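PDB 7LHV: sulfate transporter 4.1, chloroplastic from Arabidopsis thaliana, which cotransports sulfate with protons across the membrane as a member of the SLC26A/SulP family, and may take part in regulating sulfate assimilation. Local coordinates for residues Gly527-Ile533 / Ile569-Glu575; Met576-Ile582 / Val613-Ile617; Gln603-Pro609 / Trp630-Val635. All coordinates share one frame; numbering follows the deposited sequence.

Contact 1: residues Gly527-Ile533 / Ile569-Glu575; sequences GIVIVRI and INFVILE
Ile528 and Ile573 pack at a slant on one face of a parallel strand pair, with Ile528 CG2 3.7 Å from Ile573 CD1. Ile528 CG1 is held beside its backbone N (chi1 -59°), which brings it to 3.9 Å from Phe571 CD2. Farther along the same face Ile530 and Glu575 lie abreast and point the same way, Ile530 CG2 touching the Glu575 carboxylate at OE2, whose polar partner is Ser607 OG. Arg532 meets Glu575 through its aliphatic part, CB to CB 3.6 Å. The guanidinium leads off to a salt bridge with Asp534, Arg532 NE staying 7.4 Å from Glu575 OE1 and the guanidinium plane turned 84° from the carboxylate; across the contact the two side chains meet through carbon alone. On the reverse face Val529 CG2 reaches Ile569 CD1 at 3.6 Å, while Val531 and Leu574 stand at matching positions. The backbones fix this register: Val529 O accepts from Ile573 N at 2.9 Å, and Ile573 O takes the N-H of Val531 almost head-on. At the start Gly527 O accepts from Asn570 N, 2.9 Å away, and weakly from Phe571 N. Helix 635-643 covers the Ile528 and Ile573 face; helix 542-560, which links the strands, touches Val529, Val531 and Ile569 on the other. This is a beta-alpha-beta crossover, two neighbouring parallel strands in the sheet of the STAS domain.

Contact 2: residues Met576-Ile582 / Val613-Ile617; sequences MSPVTHI and VHLTI
Val613 O accepts the backbone N-H of Ile617 at 2.9 Å, the i to i+4 bond that sets these two side chains one helical turn apart, where both meet Ile582. No hydrogen bond crosses between the segments, and the interface is mainly hydrocarbon, with methyls also resting on backbone carbonyls. Val613 divides its branches: CG1 faces Met576 CE at 3.5 Å, and CG2 lies over the loop backbone, 3.6 Å from Val579 O. The Met576 chain is straight at chi2 and bends at its last torsion (chi3 71°), which turns the methyl to Val613. Ile582 runs at about a right angle to Val613. Its CG1 occupies the crowded position between backbone N and carbonyl carbon (chi1 56°), from where CD1 touches Ile617 CG1 at 3.7 Å. Ile582 CD1 is also 3.7 Å from Val613 CG1. The contact joins two parts of the STAS domain: the loop leaving strand 569-575 toward helix 584-599, and helix 611-620. It also adjoins the dimer interface, since Thr580 packs on His500 and Thr616 on Val457 of the second subunit. Thr616 and Ile582 run alongside each other head to tail, the Thr616 methyl CG2 3.9 Å from Ile582 CG1. Thr616 OG1 is hydrogen-bonded to Asp612 O within the helix. With an alanine in place of Ile582 this arm is gone, which would probably open a gap between Val613 and Ile617 and take away the CG1 neighbour of the Thr616 methyl. On the loop side, Thr580 O is held by Asn610 ND2.

Contact 3: residues Gln603-Pro609 / Trp630-Val635; sequences QLAISNP and WFFVRV
Gln603 sends CG anti to its own N (chi1 -177°) and then folds at chi2 (51°), which lays its amide on the indole of Trp630, itself turned with CG beside the backbone N. The site is the edge of the STAS-domain sheet: 603-606 is its outermost strand on this side within the chain, and 630-635 runs along it in the same direction, joined by a single bridge at Ile606 and Phe631. The amide and indole planes are only 8° apart, a stacked arrangement, with Gln603 CD 3.4 Å from Trp630 CE2. Gln603 CG stands over the six-membered ring, 3.6 Å from its centroid, as a CH-pi contact. Two hydrogen bonds restrain the amide: NE2 donates to Leu604 O at 2.7 Å, coming from above the carbonyl plane, and OE1 accepts from Lys598 NZ. The bridge uses both polar backbone atoms of Ile606, whose N donates to Trp630 O at 3.2 Å and whose O accepts from Phe632 N at 3.1 Å. Ile606 runs alongside Phe631, both side chains extending in one direction, with Ile606 CB 3.5 Å from Phe631 CE2. Pro609 CG adds an approach at the edge of that ring, near CD2. Phe632, which packs on helix 635-643, directs its own ring edge to Ala605, with CE2 4.1 Å from the CB methyl.

From the N terminus, strand 527-533 leads through helix 542-560 to strand 569-575, where contact 1 closes the first loop. Contact 2 opens directly afterwards, at Met576, so these two are in series. Strand 603-606 then opens contact 3 before helix 611-620 closes contact 2, and 630-635 closes contact 3 last; contacts 2 and 3 therefore cross. Contact 1 lies next to contact 3 in the sheet, through the neighbouring strands 569-575 and 603-606; the centres of the two contacts lie about 10 Å apart. Contact 2 ties the loop after strand 569-575 to helix 611-620, past helix 584-599 and strand 603-606. It packs on both others, Pro578 against Arg532 and Ile617 against Phe631.

Contact 1: residues Gly527-Ile533 / Ile569-Glu575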
loop_
_atom_site.group_PDB
_atom_site.type_symbol
_atom_site.label_atom_id
_atom_site.label_comp_id
_atom_site.label_asym_id
_atom_site.label_seq_id
_atom_site.Cartn_x
_atom_site.Cartn_y
_atom_site.Cartn_z
ATOM N N GLY A 527 30.380 11.703 25.223
ATOM C CA GLY A 527 29.690 10.671 25.954
ATOM C C GLY A 527 28.181 10.709 25.838
ATOM O O GLY A 527 27.536 9.690 26.095
ATOM N N ILE A 528 27.606 11.838 25.435
ATOM C CA ILE A 528 26.160 12.010 25.368
ATOM C C ILE A 528 25.759 12.194 23.913
ATOM O O ILE A 528 26.393 12.966 23.184
ATOM C CB ILE A 528 25.684 13.203 26.214
ATOM C CG1 ILE A 528 26.088 13.018 27.674
ATOM C CG2 ILE A 528 24.182 13.376 26.101
ATOM C CD1 ILE A 528 25.678 14.163 28.555
ATOM N N VAL A 529 24.718 11.480 23.494
ATOM C CA VAL A 529 24.130 11.628 22.171
ATOM C C VAL A 529 22.668 12.007 22.344
ATOM O O VAL A 529 21.923 11.313 23.044
ATOM C CB VAL A 529 24.267 10.342 21.339
ATOM C CG1 VAL A 529 23.304 10.362 20.174
ATOM C CG2 VAL A 529 25.686 10.197 20.836
ATOM N N ILE A 530 22.261 13.104 21.712
ATOM C CA ILE A 530 20.887 13.590 21.764
ATOM C C ILE A 530 20.248 13.319 20.411
ATOM O O ILE A 530 20.721 13.816 19.383
ATOM C CB ILE A 530 20.825 15.081 22.118
ATOM C CG1 ILE A 530 21.743 15.376 23.302
ATOM C CG2 ILE A 530 19.400 15.491 22.428
ATOM C CD1 ILE A 530 22.091 16.831 23.456
ATOM N N VAL A 531 19.170 12.540 20.411
ATOM C CA VAL A 531 18.516 12.082 19.193
ATOM C C VAL A 531 17.076 12.568 19.199
ATOM O O VAL A 531 16.368 12.413 20.199
ATOM C CB VAL A 531 18.576 10.549 19.067
ATOM C CG1 VAL A 531 17.622 10.064 17.998
ATOM C CG2 VAL A 531 19.987 10.109 18.749
ATOM N N ARG A 532 16.643 13.152 18.086
ATOM C CA ARG A 532 15.270 13.601 17.905
ATOM C C ARG A 532 14.659 12.860 16.729
ATOM O O ARG A 532 15.235 12.839 15.636
ATOM C CB ARG A 532 15.211 15.108 17.664
ATOM C CG ARG A 532 13.829 15.702 17.606
ATOM C CD ARG A 532 13.902 17.151 17.168
ATOM N NE ARG A 532 14.363 17.266 15.789
ATOM C CZ ARG A 532 15.067 18.286 15.319
ATOM N NH1 ARG A 532 15.402 19.308 16.087
ATOM N NH2 ARG A 532 15.444 18.277 14.044
ATOM N N ILE A 533 13.500 12.251 16.954
ATOM C CA ILE A 533 12.769 11.558 15.903
ATOM C C ILE A 533 11.766 12.542 15.315
ATOM O O ILE A 533 10.750 12.849 15.940
ATOM C CB ILE A 533 12.073 10.300 16.432
ATOM C CG1 ILE A 533 13.101 9.306 16.974
ATOM C CG2 ILE A 533 11.237 9.659 15.341
ATOM C CD1 ILE A 533 13.199 9.290 18.479
ATOM N N ILE A 569 29.866 6.469 24.576
ATOM C CA ILE A 569 28.407 6.499 24.565
ATOM C C ILE A 569 27.950 5.991 25.927
ATOM O O ILE A 569 27.876 4.778 26.150
ATOM C CB ILE A 569 27.802 5.659 23.436
ATOM C CG1 ILE A 569 28.285 6.141 22.069
ATOM C CG2 ILE A 569 26.286 5.727 23.485
ATOM C CD1 ILE A 569 27.903 7.562 21.757
ATOM N N ASN A 570 27.644 6.910 26.842
ATOM C CA ASN A 570 27.138 6.557 28.159
ATOM C C ASN A 570 25.666 6.880 28.342
ATOM O O ASN A 570 24.974 6.152 29.055
ATOM C CB ASN A 570 27.937 7.284 29.249
ATOM C CG ASN A 570 29.407 6.932 29.225
ATOM O OD1 ASN A 570 29.802 5.838 29.621
ATOM N ND2 ASN A 570 30.231 7.867 28.768
ATOM N N PHE A 571 25.175 7.948 27.718
ATOM C CA PHE A 571 23.778 8.345 27.808
ATOM C C PHE A 571 23.238 8.612 26.413
ATOM O O PHE A 571 23.936 9.179 25.569
ATOM C CB PHE A 571 23.600 9.594 28.676
ATOM C CG PHE A 571 24.340 9.539 29.982
ATOM C CD1 PHE A 571 23.736 9.017 31.109
ATOM C CD2 PHE A 571 25.634 10.016 30.082
ATOM C CE1 PHE A 571 24.410 8.968 32.311
ATOM C CE2 PHE A 571 26.312 9.969 31.281
ATOM C CZ PHE A 571 25.699 9.444 32.396
ATOM N N VAL A 572 21.997 8.197 26.175
ATOM C CA VAL A 572 21.290 8.488 24.934
ATOM C C VAL A 572 19.974 9.153 25.299
ATOM O O VAL A 572 19.159 8.567 26.018
ATOM C CB VAL A 572 21.041 7.225 24.094
ATOM C CG1 VAL A 572 20.067 7.529 22.973
ATOM C CG2 VAL A 572 22.347 6.703 23.530
ATOM N N ILE A 573 19.762 10.366 24.799
ATOM C CA ILE A 573 18.579 11.160 25.110
ATOM C C ILE A 573 17.721 11.247 23.861
ATOM O O ILE A 573 18.220 11.575 22.779
ATOM C CB ILE A 573 18.957 12.564 25.609
ATOM C CG1 ILE A 573 20.002 12.467 26.717
ATOM C CG2 ILE A 573 17.726 13.299 26.103
ATOM C CD1 ILE A 573 20.630 13.782 27.063
ATOM N N LEU A 574 16.433 10.950 24.004
ATOM C CA LEU A 574 15.482 11.036 22.904
ATOM C C LEU A 574 14.646 12.296 23.058
ATOM O O LEU A 574 13.995 12.500 24.086
ATOM C CB LEU A 574 14.589 9.800 22.828
ATOM C CG LEU A 574 15.202 8.542 22.218
ATOM C CD1 LEU A 574 16.230 7.919 23.127
ATOM C CD2 LEU A 574 14.107 7.548 21.886
ATOM N N GLU A 575 14.671 13.135 22.027
ATOM C CA GLU A 575 13.790 14.290 21.937
ATOM C C GLU A 575 12.502 13.840 21.267
ATOM O O GLU A 575 12.486 13.562 20.063
ATOM C CB GLU A 575 14.452 15.405 21.139
ATOM C CG GLU A 575 15.670 15.963 21.803
ATOM C CD GLU A 575 15.332 16.668 23.084
ATOM O OE1 GLU A 575 14.237 17.259 23.177
ATOM O OE2 GLU A 575 16.153 16.597 24.013
#

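Contact 2: residues Met576-Ile582 / Val613-Ile617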
loop_
_atom_site.group_PDB
_atom_site.type_symbol
_atom_site.label_atom_id
_atom_site.label_comp_id
_atom_site.label_asym_id
_atom_site.label_seq_id
_atom_site.Cartn_x
_atom_site.Cartn_y
_atom_site.Cartn_z
ATOM N N MET A 576 11.423 13.751 22.036
ATOM C CA MET A 576 10.155 13.286 21.496
ATOM C C MET A 576 9.153 14.422 21.337
ATOM O O MET A 576 7.947 14.177 21.260
ATOM C CB MET A 576 9.590 12.166 22.370
ATOM C CG MET A 576 10.450 10.913 22.324
ATOM S SD MET A 576 9.909 9.566 23.384
ATOM C CE MET A 576 8.432 9.053 22.523
ATOM N N SER A 577 9.636 15.665 21.306
ATOM C CA SER A 577 8.748 16.793 21.042
ATOM C C SER A 577 8.085 16.740 19.668
ATOM O O SER A 577 6.873 17.010 19.598
ATOM C CB SER A 577 9.501 18.115 21.258
ATOM O OG SER A 577 10.697 18.192 20.508
ATOM N N PRO A 578 8.768 16.417 18.562
ATOM C CA PRO A 578 8.054 16.299 17.286
ATOM C C PRO A 578 7.278 15.006 17.135
ATOM O O PRO A 578 6.507 14.880 16.175
ATOM C CB PRO A 578 9.180 16.380 16.252
ATOM C CG PRO A 578 10.320 15.788 16.931
ATOM C CD PRO A 578 10.211 16.180 18.374
ATOM N N VAL A 579 7.452 14.045 18.041
ATOM C CA VAL A 579 6.725 12.780 17.985
ATOM C C VAL A 579 5.293 13.066 18.423
ATOM O O VAL A 579 5.014 13.227 19.612
ATOM C CB VAL A 579 7.379 11.705 18.852
ATOM C CG1 VAL A 579 6.640 10.396 18.703
ATOM C CG2 VAL A 579 8.834 11.534 18.472
ATOM N N THR A 580 4.377 13.137 17.456
ATOM C CA THR A 580 2.996 13.479 17.772
ATOM C C THR A 580 2.326 12.387 18.596
ATOM O O THR A 580 1.617 12.680 19.565
ATOM C CB THR A 580 2.217 13.738 16.486
ATOM O OG1 THR A 580 2.820 14.823 15.773
ATOM C CG2 THR A 580 0.777 14.098 16.803
ATOM N N HIS A 581 2.545 11.124 18.235
ATOM C CA HIS A 581 1.902 10.015 18.923
ATOM C C HIS A 581 2.759 8.769 18.758
ATOM O O HIS A 581 3.585 8.680 17.849
ATOM C CB HIS A 581 0.491 9.770 18.388
ATOM C CG HIS A 581 0.414 9.723 16.894
ATOM N ND1 HIS A 581 0.804 8.621 16.164
ATOM C CD2 HIS A 581 -0.007 10.640 15.992
ATOM C CE1 HIS A 581 0.629 8.862 14.878
ATOM N NE2 HIS A 581 0.137 10.080 14.745
ATOM N N ILE A 582 2.548 7.806 19.655
ATOM C CA ILE A 582 3.220 6.515 19.593
ATOM C C ILE A 582 2.203 5.413 19.850
ATOM O O ILE A 582 1.247 5.587 20.610
ATOM C CB ILE A 582 4.392 6.413 20.595
ATOM C CG1 ILE A 582 3.922 6.694 22.018
ATOM C CG2 ILE A 582 5.516 7.347 20.210
ATOM C CD1 ILE A 582 5.018 6.555 23.043
ATOM N N VAL A 613 1.810 11.021 24.188
ATOM C CA VAL A 613 2.968 10.135 24.238
ATOM C C VAL A 613 3.288 9.754 25.677
ATOM O O VAL A 613 3.560 8.586 25.980
ATOM C CB VAL A 613 4.171 10.799 23.545
ATOM C CG1 VAL A 613 5.453 10.136 23.976
ATOM C CG2 VAL A 613 4.014 10.721 22.041
ATOM N N HIS A 614 3.264 10.730 26.587
ATOM C CA HIS A 614 3.533 10.435 27.990
ATOM C C HIS A 614 2.479 9.502 28.568
ATOM O O HIS A 614 2.802 8.597 29.346
ATOM C CB HIS A 614 3.603 11.728 28.799
ATOM C CG HIS A 614 4.157 11.546 30.177
ATOM N ND1 HIS A 614 3.380 11.651 31.310
ATOM C CD2 HIS A 614 5.410 11.263 30.604
ATOM C CE1 HIS A 614 4.130 11.444 32.377
ATOM N NE2 HIS A 614 5.367 11.208 31.976
ATOM N N LEU A 615 1.211 9.710 28.208
ATOM C CA LEU A 615 0.155 8.830 28.696
ATOM C C LEU A 615 0.355 7.404 28.200
ATOM O O LEU A 615 0.213 6.446 28.970
ATOM C CB LEU A 615 -1.209 9.365 28.263
ATOM C CG LEU A 615 -2.447 8.545 28.628
ATOM C CD1 LEU A 615 -2.387 8.075 30.074
ATOM C CD2 LEU A 615 -3.708 9.355 28.376
ATOM N N THR A 616 0.692 7.242 26.917
ATOM C CA THR A 616 0.934 5.904 26.381
ATOM C C THR A 616 2.134 5.248 27.052
ATOM O O THR A 616 2.101 4.055 27.375
ATOM C CB THR A 616 1.133 5.973 24.868
ATOM O OG1 THR A 616 -0.076 6.425 24.248
ATOM C CG2 THR A 616 1.493 4.606 24.311
ATOM N N ILE A 617 3.201 6.017 27.279
ATOM C CA ILE A 617 4.385 5.474 27.938
ATOM C C ILE A 617 4.048 5.022 29.352
ATOM O O ILE A 617 4.459 3.939 29.788
ATOM C CB ILE A 617 5.522 6.514 27.932
ATOM C CG1 ILE A 617 6.145 6.622 26.541
ATOM C CG2 ILE A 617 6.587 6.153 28.947
ATOM C CD1 ILE A 617 7.175 7.720 26.427
#

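Contact 3: residues Gln603-Pro609 / Trp630-Val635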
loop_
_atom_site.group_PDB
_atom_site.type_symbol
_atom_site.label_atom_id
_atom_site.label_comp_id
_atom_site.label_asym_id
_atom_site.label_seq_id
_atom_site.Cartn_x
_atom_site.Cartn_y
_atom_site.Cartn_z
ATOM N N GLN A 603 22.607 4.567 29.326
ATOM C CA GLN A 603 21.415 5.098 29.971
ATOM C C GLN A 603 20.473 5.681 28.926
ATOM O O GLN A 603 20.902 6.437 28.049
ATOM C CB GLN A 603 21.789 6.171 30.991
ATOM C CG GLN A 603 20.614 6.728 31.763
ATOM C CD GLN A 603 19.756 5.643 32.368
ATOM O OE1 GLN A 603 20.208 4.876 33.215
ATOM N NE2 GLN A 603 18.509 5.565 31.926
ATOM N N LEU A 604 19.194 5.336 29.027
ATOM C CA LEU A 604 18.169 5.867 28.141
ATOM C C LEU A 604 17.356 6.918 28.880
ATOM O O LEU A 604 16.923 6.690 30.014
ATOM C CB LEU A 604 17.246 4.759 27.638
ATOM C CG LEU A 604 16.279 5.216 26.549
ATOM C CD1 LEU A 604 17.007 5.239 25.229
ATOM C CD2 LEU A 604 15.047 4.334 26.479
ATOM N N ALA A 605 17.145 8.061 28.235
ATOM C CA ALA A 605 16.372 9.151 28.806
ATOM C C ALA A 605 15.361 9.650 27.786
ATOM O O ALA A 605 15.583 9.564 26.575
ATOM C CB ALA A 605 17.275 10.305 29.256
ATOM N N ILE A 606 14.241 10.162 28.286
ATOM C CA ILE A 606 13.201 10.768 27.462
ATOM C C ILE A 606 13.111 12.240 27.831
ATOM O O ILE A 606 12.976 12.583 29.012
ATOM C CB ILE A 606 11.848 10.064 27.645
ATOM C CG1 ILE A 606 12.012 8.555 27.470
ATOM C CG2 ILE A 606 10.834 10.608 26.663
ATOM C CD1 ILE A 606 12.390 8.143 26.070
ATOM N N SER A 607 13.190 13.110 26.826
ATOM C CA SER A 607 13.373 14.539 27.051
ATOM C C SER A 607 12.061 15.318 27.037
ATOM O O SER A 607 11.713 15.961 28.031
ATOM C CB SER A 607 14.336 15.108 26.007
ATOM O OG SER A 607 14.508 16.503 26.179
ATOM N N ASN A 608 11.330 15.287 25.925
ATOM C CA ASN A 608 10.129 16.107 25.748
ATOM C C ASN A 608 8.963 15.216 25.349
ATOM O O ASN A 608 8.554 15.196 24.181
ATOM C CB ASN A 608 10.346 17.193 24.694
ATOM C CG ASN A 608 11.287 18.282 25.160
ATOM O OD1 ASN A 608 11.849 18.209 26.250
ATOM N ND2 ASN A 608 11.466 19.303 24.331
ATOM N N PRO A 609 8.393 14.472 26.295
ATOM C CA PRO A 609 7.259 13.608 25.951
ATOM C C PRO A 609 6.004 14.434 25.718
ATOM O O PRO A 609 5.664 15.313 26.511
ATOM C CB PRO A 609 7.115 12.697 27.176
ATOM C CG PRO A 609 8.342 12.941 28.010
ATOM C CD PRO A 609 8.764 14.336 27.709
ATOM N N TRP A 630 14.370 9.676 34.962
ATOM C CA TRP A 630 14.940 9.871 33.636
ATOM C C TRP A 630 13.961 10.502 32.657
ATOM O O TRP A 630 14.242 10.541 31.456
ATOM C CB TRP A 630 15.456 8.543 33.082
ATOM C CG TRP A 630 16.604 7.999 33.862
ATOM C CD1 TRP A 630 16.622 6.859 34.607
ATOM C CD2 TRP A 630 17.904 8.583 33.990
ATOM N NE1 TRP A 630 17.856 6.692 35.186
ATOM C CE2 TRP A 630 18.661 7.738 34.823
ATOM C CE3 TRP A 630 18.503 9.738 33.479
ATOM C CZ2 TRP A 630 19.984 8.009 35.155
ATOM C CZ3 TRP A 630 19.816 10.004 33.809
ATOM C CH2 TRP A 630 20.543 9.145 34.639
ATOM N N PHE A 631 12.823 10.991 33.135
ATOM C CA PHE A 631 11.855 11.690 32.304
ATOM C C PHE A 631 11.881 13.172 32.649
ATOM O O PHE A 631 11.777 13.541 33.823
ATOM C CB PHE A 631 10.452 11.119 32.502
ATOM C CG PHE A 631 10.180 9.906 31.673
ATOM C CD1 PHE A 631 10.625 8.664 32.082
ATOM C CD2 PHE A 631 9.483 10.004 30.483
ATOM C CE1 PHE A 631 10.379 7.545 31.320
ATOM C CE2 PHE A 631 9.233 8.885 29.720
ATOM C CZ PHE A 631 9.684 7.653 30.139
ATOM N N PHE A 632 12.012 14.013 31.626
ATOM C CA PHE A 632 12.130 15.450 31.835
ATOM C C PHE A 632 11.136 16.220 30.979
ATOM O O PHE A 632 10.255 15.627 30.350
ATOM C CB PHE A 632 13.554 15.921 31.531
ATOM C CG PHE A 632 14.621 15.048 32.123
ATOM C CD1 PHE A 632 15.088 15.280 33.404
ATOM C CD2 PHE A 632 15.153 13.996 31.402
ATOM C CE1 PHE A 632 16.069 14.482 33.953
ATOM C CE2 PHE A 632 16.134 13.193 31.946
ATOM C CZ PHE A 632 16.592 13.439 33.224
ATOM N N VAL A 633 11.264 17.544 30.964
ATOM C CA VAL A 633 10.447 18.397 30.111
ATOM C C VAL A 633 11.275 19.212 29.132
ATOM O O VAL A 633 10.698 19.838 28.231
ATOM C CB VAL A 633 9.548 19.335 30.946
ATOM C CG1 VAL A 633 8.587 18.527 31.801
ATOM C CG2 VAL A 633 10.398 20.253 31.808
ATOM N N ARG A 634 12.598 19.237 29.280
ATOM C CA ARG A 634 13.482 19.986 28.399
ATOM C C ARG A 634 14.745 19.170 28.167
ATOM O O ARG A 634 15.006 18.186 28.860
ATOM C CB ARG A 634 13.833 21.360 28.991
ATOM C CG ARG A 634 12.638 22.288 29.137
ATOM C CD ARG A 634 12.994 23.565 29.879
ATOM N NE ARG A 634 13.874 24.431 29.103
ATOM C CZ ARG A 634 15.119 24.731 29.448
ATOM N NH1 ARG A 634 15.669 24.243 30.546
ATOM N NH2 ARG A 634 15.827 25.548 28.673
ATOM N N VAL A 635 15.522 19.576 27.163
ATOM C CA VAL A 635 16.807 18.923 26.935
ATOM C C VAL A 635 17.881 19.498 27.850
ATOM O O VAL A 635 18.843 18.800 28.200
ATOM C CB VAL A 635 17.216 19.037 25.457
ATOM C CG1 VAL A 635 17.458 20.482 25.076
ATOM C CG2 VAL A 635 18.457 18.203 25.181
#